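Cytochrome c-552/4 domain-containing protein (Ignicoccus hospitalis KIN4/I, PDB 4QO5) binds eight c-type hemes and calcium as a membrane-associated octaheme cytochrome c, and so probably carries out electron transfer or heme-based redox chemistry. Local coordinates at residues A[143-148]-A[456-461]. Residues are numbered along the deposited sequence; the frame is centred on the assembly and turned at random.
Sequences VNASTM and KPVTLF. With CA (calcium ion), chain J; NAG (2-acetamido-2-deoxy-beta-D-glucopyranose), chain K; HEC (heme c), chain E.
Ala145 presents its methyl group to the loop 456-461, where CB touches two aliphatic groups that approach it roughly at right angles: Phe461 CB at 3.7 Å and Val458 CG2 at 3.9 Å. A side chain this short lets the helix and the loop come close, with the CA atoms of Ala145 and Val458 5.8 Å apart. Val458 turns CG2 anti to its own backbone N, and that branch reaches the helix alongside Ala145 and, more loosely, CB of Asn144, whose amide carries an N-acetylglucosamine. Phe461 contributes only its CB and carbonyl here; chi1 of -52° swings the ring away from Ala145. Leu460 CB covers one ring face, and the side chain meets Ala141 and Leu142 one turn earlier and Trp469 and Val470 of helix 464-485. No direct hydrogen bond joins the segments. A water donates to Ser146 OG at 3.0 Å and, weakly, to Phe461 O, which also accepts from Lys467. On the heme side, small Ser146 sets CB 3.5 Å from heme c CBB. Across the loop, Thr459 O binds calcium at 2.3 Å, while its OG1 (2.7 Å) and N grip Lys456 O from opposite faces of its plane, bracing the turn. With a water, the carbonyl O of His451 and carboxylate oxygens of Asp462, Glu463 and Glu466, this is a calcium site formed by the loop and the start of helix 464-485, packed against a heme-pocket helix of a multiheme cytochrome c.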
ATOM      1  N   VAL A 143      10.542  -2.752  23.161  1.00 23.37           N
ATOM      2  CA  VAL A 143      11.179  -3.691  22.237  1.00 26.35           C
ATOM      3  C   VAL A 143      10.942  -5.109  22.720  1.00 26.88           C
ATOM      4  O   VAL A 143      10.445  -5.968  21.986  1.00 23.79           O
ATOM      5  CB  VAL A 143      12.706  -3.454  22.125  1.00 26.95           C
ATOM      6  CG1 VAL A 143      13.379  -4.634  21.428  1.00 22.68           C
ATOM      7  CG2 VAL A 143      13.005  -2.147  21.394  1.00 23.43           C
ATOM      8  N   ASN A 144      11.275  -5.343  23.980  1.00 23.52           N
ATOM      9  CA  ASN A 144      11.105  -6.651  24.567  1.00 25.24           C
ATOM     10  C   ASN A 144       9.695  -7.199  24.598  1.00 26.63           C
ATOM     11  O   ASN A 144       9.476  -8.379  24.301  1.00 26.08           O
ATOM     12  CB  ASN A 144      11.617  -6.621  25.976  1.00 29.90           C
ATOM     13  CG  ASN A 144      13.016  -7.004  26.036  1.00 38.63           C
ATOM     14  OD1 ASN A 144      13.839  -6.563  25.204  1.00 22.44           O
ATOM     15  ND2 ASN A 144      13.319  -7.907  26.958  1.00 51.91           N
ATOM     16  N   ALA A 145       8.749  -6.350  24.991  1.00 23.95           N
ATOM     17  CA  ALA A 145       7.346  -6.763  25.056  1.00 23.11           C
ATOM     18  C   ALA A 145       6.815  -7.112  23.673  1.00 25.73           C
ATOM     19  O   ALA A 145       5.853  -7.882  23.536  1.00 28.72           O
ATOM     20  CB  ALA A 145       6.495  -5.656  25.690  1.00 25.99           C
ATOM     21  N   SER A 146       7.443  -6.553  22.643  1.00 24.00           N
ATOM     22  CA  SER A 146       6.926  -6.688  21.287  1.00 24.04           C
ATOM     23  C   SER A 146       7.544  -7.843  20.518  1.00 25.73           C
ATOM     24  O   SER A 146       7.043  -8.210  19.467  1.00 27.05           O
ATOM     25  CB  SER A 146       7.147  -5.393  20.501  1.00 25.36           C
ATOM     26  OG  SER A 146       6.518  -4.293  21.129  1.00 24.83           O
ATOM     27  N   THR A 147       8.641  -8.406  21.026  1.00 21.80           N
ATOM     28  CA  THR A 147       9.429  -9.350  20.242  1.00 24.99           C
ATOM     29  C   THR A 147       9.868 -10.582  21.017  1.00 26.32           C
ATOM     30  O   THR A 147      10.657 -11.381  20.519  1.00 28.00           O
ATOM     31  CB  THR A 147      10.704  -8.682  19.711  1.00 26.92           C
ATOM     32  OG1 THR A 147      11.476  -8.212  20.825  1.00 24.45           O
ATOM     33  CG2 THR A 147      10.360  -7.508  18.798  1.00 24.93           C
ATOM     34  N   MET A 148       9.373 -10.733  22.238  1.00 27.65           N
ATOM     35  CA  MET A 148       9.747 -11.872  23.067  1.00 26.55           C
ATOM     36  C   MET A 148       8.505 -12.444  23.715  1.00 30.58           C
ATOM     37  O   MET A 148       7.537 -11.726  23.958  1.00 32.76           O
ATOM     38  CB  MET A 148      10.766 -11.454  24.142  1.00 26.46           C
ATOM     39  CG  MET A 148      12.059 -10.884  23.564  1.00 26.29           C
ATOM     40  SD  MET A 148      13.165 -10.144  24.794  1.00 33.39           S
ATOM     41  CE  MET A 148      13.900 -11.600  25.518  1.00 36.89           C
ATOM     42  N   LYS A 456      10.184  -3.254  36.736  1.00 41.81           N
ATOM     43  CA  LYS A 456      10.252  -4.149  35.588  1.00 40.63           C
ATOM     44  C   LYS A 456       9.417  -3.560  34.460  1.00 36.50           C
ATOM     45  O   LYS A 456       8.276  -3.971  34.260  1.00 35.24           O
ATOM     46  CB  LYS A 456       9.686  -5.520  35.952  1.00 46.11           C
ATOM     47  CG  LYS A 456      10.699  -6.540  36.444  1.00 53.85           C
ATOM     48  CD  LYS A 456      10.719  -7.754  35.516  1.00 61.70           C
ATOM     49  CE  LYS A 456       9.341  -8.410  35.414  1.00 63.34           C
ATOM     50  NZ  LYS A 456       9.234  -9.366  34.267  1.00 60.33           N
ATOM     51  N   PRO A 457       9.983  -2.595  33.716  1.00 36.39           N
ATOM     52  CA  PRO A 457       9.263  -1.802  32.705  1.00 31.68           C
ATOM     53  C   PRO A 457       8.593  -2.611  31.577  1.00 25.77           C
ATOM     54  O   PRO A 457       7.704  -2.081  30.908  1.00 26.31           O
ATOM     55  CB  PRO A 457      10.353  -0.896  32.117  1.00 37.01           C
ATOM     56  CG  PRO A 457      11.478  -0.940  33.067  1.00 37.54           C
ATOM     57  CD  PRO A 457      11.413  -2.242  33.789  1.00 39.79           C
ATOM     58  N   VAL A 458       8.992  -3.856  31.353  1.00 27.63           N
ATOM     59  CA  VAL A 458       8.312  -4.645  30.330  1.00 26.00           C
ATOM     60  C   VAL A 458       6.827  -4.801  30.685  1.00 25.49           C
ATOM     61  O   VAL A 458       5.985  -4.970  29.808  1.00 27.33           O
ATOM     62  CB  VAL A 458       8.990  -6.026  30.118  1.00 28.78           C
ATOM     63  CG1 VAL A 458       8.805  -6.903  31.347  1.00 33.31           C
ATOM     64  CG2 VAL A 458       8.435  -6.715  28.871  1.00 33.17           C
ATOM     65  N   THR A 459       6.511  -4.713  31.980  1.00 27.08           N
ATOM     66  CA  THR A 459       5.140  -4.864  32.465  1.00 28.35           C
ATOM     67  C   THR A 459       4.238  -3.690  32.103  1.00 30.05           C
ATOM     68  O   THR A 459       3.027  -3.731  32.344  1.00 30.33           O
ATOM     69  CB  THR A 459       5.097  -5.041  33.999  1.00 30.47           C
ATOM     70  OG1 THR A 459       5.559  -3.837  34.640  1.00 30.06           O
ATOM     71  CG2 THR A 459       5.958  -6.211  34.419  1.00 31.64           C
ATOM     72  N   LEU A 460       4.826  -2.637  31.542  1.00 28.70           N
ATOM     73  CA  LEU A 460       4.052  -1.497  31.063  1.00 27.50           C
ATOM     74  C   LEU A 460       3.352  -1.819  29.755  1.00 30.70           C
ATOM     75  O   LEU A 460       2.364  -1.175  29.415  1.00 26.15           O
ATOM     76  CB  LEU A 460       4.958  -0.289  30.834  1.00 30.88           C
ATOM     77  CG  LEU A 460       5.598   0.324  32.075  1.00 36.26           C
ATOM     78  CD1 LEU A 460       6.763   1.220  31.673  1.00 34.26           C
ATOM     79  CD2 LEU A 460       4.533   1.118  32.833  1.00 34.68           C
ATOM     80  N   PHE A 461       3.867  -2.820  29.033  1.00 27.29           N
ATOM     81  CA  PHE A 461       3.537  -2.998  27.627  1.00 27.16           C
ATOM     82  C   PHE A 461       3.175  -4.436  27.269  1.00 31.13           C
ATOM     83  O   PHE A 461       3.078  -4.761  26.086  1.00 27.02           O
ATOM     84  CB  PHE A 461       4.732  -2.616  26.738  1.00 26.24           C
ATOM     85  CG  PHE A 461       5.307  -1.259  27.023  1.00 26.92           C
ATOM     86  CD1 PHE A 461       4.558  -0.111  26.805  1.00 26.32           C
ATOM     87  CD2 PHE A 461       6.614  -1.131  27.467  1.00 25.26           C
ATOM     88  CE1 PHE A 461       5.094   1.134  27.058  1.00 27.54           C
ATOM     89  CE2 PHE A 461       7.153   0.102  27.722  1.00 28.95           C
ATOM     90  CZ  PHE A 461       6.396   1.242  27.512  1.00 28.27           C
TER
HETATM   91 CA    CA J 609       1.302  -5.240  32.346  1.00 30.08          CA
HETATM   92  C1  NAG K 610      15.782  -6.584  27.344  1.00 37.40           C
HETATM   93  C2  NAG K 610      15.778  -6.342  28.812  1.00 33.69           C
HETATM   94  C3  NAG K 610      17.114  -6.794  29.377  1.00 34.63           C
HETATM   95  C4  NAG K 610      17.358  -8.265  29.013  1.00 37.01           C
HETATM   96  C5  NAG K 610      17.113  -8.523  27.519  1.00 36.11           C
HETATM   97  C6  NAG K 610      17.124  -9.990  27.152  1.00 38.92           C
HETATM   98  C7  NAG K 610      14.353  -4.475  29.569  1.00 31.84           C
HETATM   99  C8  NAG K 610      14.287  -2.996  29.824  1.00 30.21           C
HETATM  100  N2  NAG K 610      15.523  -4.938  29.115  1.00 32.52           N
HETATM  101  O3  NAG K 610      17.132  -6.589  30.783  1.00 39.23           O
HETATM  102  O4  NAG K 610      18.700  -8.633  29.289  1.00 44.22           O
HETATM  103  O5  NAG K 610      15.847  -7.992  27.100  1.00 32.13           O
HETATM  104  O6  NAG K 610      16.447 -10.787  28.114  1.00 43.02           O
HETATM  105  O7  NAG K 610      13.387  -5.209  29.780  1.00 31.08           O
HETATM  106 FE   HEC E 604      11.162   2.530  15.592  1.00 22.23          FE
HETATM  107  CHA HEC E 604      11.591   5.926  16.224  1.00 22.11           C
HETATM  108  CHB HEC E 604      10.635   2.051  18.939  1.00 23.62           C
HETATM  109  CHC HEC E 604      10.523  -0.805  15.030  1.00 22.02           C
HETATM  110  CHD HEC E 604      11.131   3.115  12.249  1.00 21.50           C
HETATM  111  NA  HEC E 604      11.074   3.776  17.234  1.00 21.18           N
HETATM  112  C1A HEC E 604      11.394   5.111  17.309  1.00 22.34           C
HETATM  113  C2A HEC E 604      11.481   5.484  18.708  1.00 24.42           C
HETATM  114  C3A HEC E 604      11.204   4.398  19.428  1.00 22.53           C
HETATM  115  C4A HEC E 604      10.940   3.315  18.524  1.00 20.31           C
HETATM  116  CMA HEC E 604      11.136   4.236  20.959  1.00 23.44           C
HETATM  117  CAA HEC E 604      11.850   6.878  19.264  1.00 21.68           C
HETATM  118  CBA HEC E 604      13.323   6.755  19.673  1.00 26.48           C
HETATM  119  CGA HEC E 604      13.916   8.063  20.148  1.00 33.65           C
HETATM  120  O1A HEC E 604      14.245   8.176  21.357  1.00 33.68           O
HETATM  121  O2A HEC E 604      14.059   8.988  19.315  1.00 38.47           O
HETATM  122  NB  HEC E 604      10.710   0.974  16.752  1.00 21.03           N
HETATM  123  C1B HEC E 604      10.496   0.970  18.109  1.00 21.52           C
HETATM  124  C2B HEC E 604      10.210  -0.368  18.553  1.00 22.39           C
HETATM  125  C3B HEC E 604      10.106  -1.128  17.455  1.00 29.80           C
HETATM  126  C4B HEC E 604      10.485  -0.322  16.318  1.00 24.89           C
HETATM  127  CMB HEC E 604       9.842  -0.717  20.017  1.00 23.55           C
HETATM  128  CAB HEC E 604       9.720  -2.610  17.241  1.00 33.33           C
HETATM  129  CBB HEC E 604       8.891  -3.354  18.310  1.00 28.77           C
HETATM  130  NC  HEC E 604      10.824   1.363  14.008  1.00 22.68           N
HETATM  131  C1C HEC E 604      10.689  -0.005  13.933  1.00 25.59           C
HETATM  132  C2C HEC E 604      10.914  -0.425  12.565  1.00 20.99           C
HETATM  133  C3C HEC E 604      10.903   0.717  11.862  1.00 25.19           C
HETATM  134  C4C HEC E 604      10.967   1.833  12.730  1.00 23.18           C
HETATM  135  CMC HEC E 604      10.647  -1.881  12.100  1.00 22.13           C
HETATM  136  CAC HEC E 604      10.961   1.096  10.392  1.00 33.20           C
HETATM  137  CBC HEC E 604       9.851   0.338   9.603  1.00 34.75           C
HETATM  138  ND  HEC E 604      11.344   4.243  14.421  1.00 22.53           N
HETATM  139  C1D HEC E 604      11.273   4.237  13.040  1.00 23.04           C
HETATM  140  C2D HEC E 604      11.337   5.591  12.560  1.00 20.20           C
HETATM  141  C3D HEC E 604      11.463   6.472  13.795  1.00 20.18           C
HETATM  142  C4D HEC E 604      11.461   5.553  14.905  1.00 23.51           C
HETATM  143  CMD HEC E 604      11.286   6.050  11.100  1.00 23.29           C
HETATM  144  CAD HEC E 604      11.533   8.017  13.856  1.00 19.44           C
HETATM  145  CBD HEC E 604      10.116   8.530  13.617  1.00 22.34           C
HETATM  146  CGD HEC E 604      10.019  10.010  13.873  1.00 21.28           C
HETATM  147  O1D HEC E 604       9.027  10.618  13.400  1.00 23.69           O
HETATM  148  O2D HEC E 604      10.913  10.582  14.533  1.00 22.44           O
HETATM  149  O   HOH W   1       4.114  -4.339  22.979  1.00 48.34           O
HETATM  150  O   HOH W   2       8.691   2.926  15.322  1.00 31.95           O
HETATM  151  O   HOH W   3       2.402  -7.027  33.460  1.00 30.41           O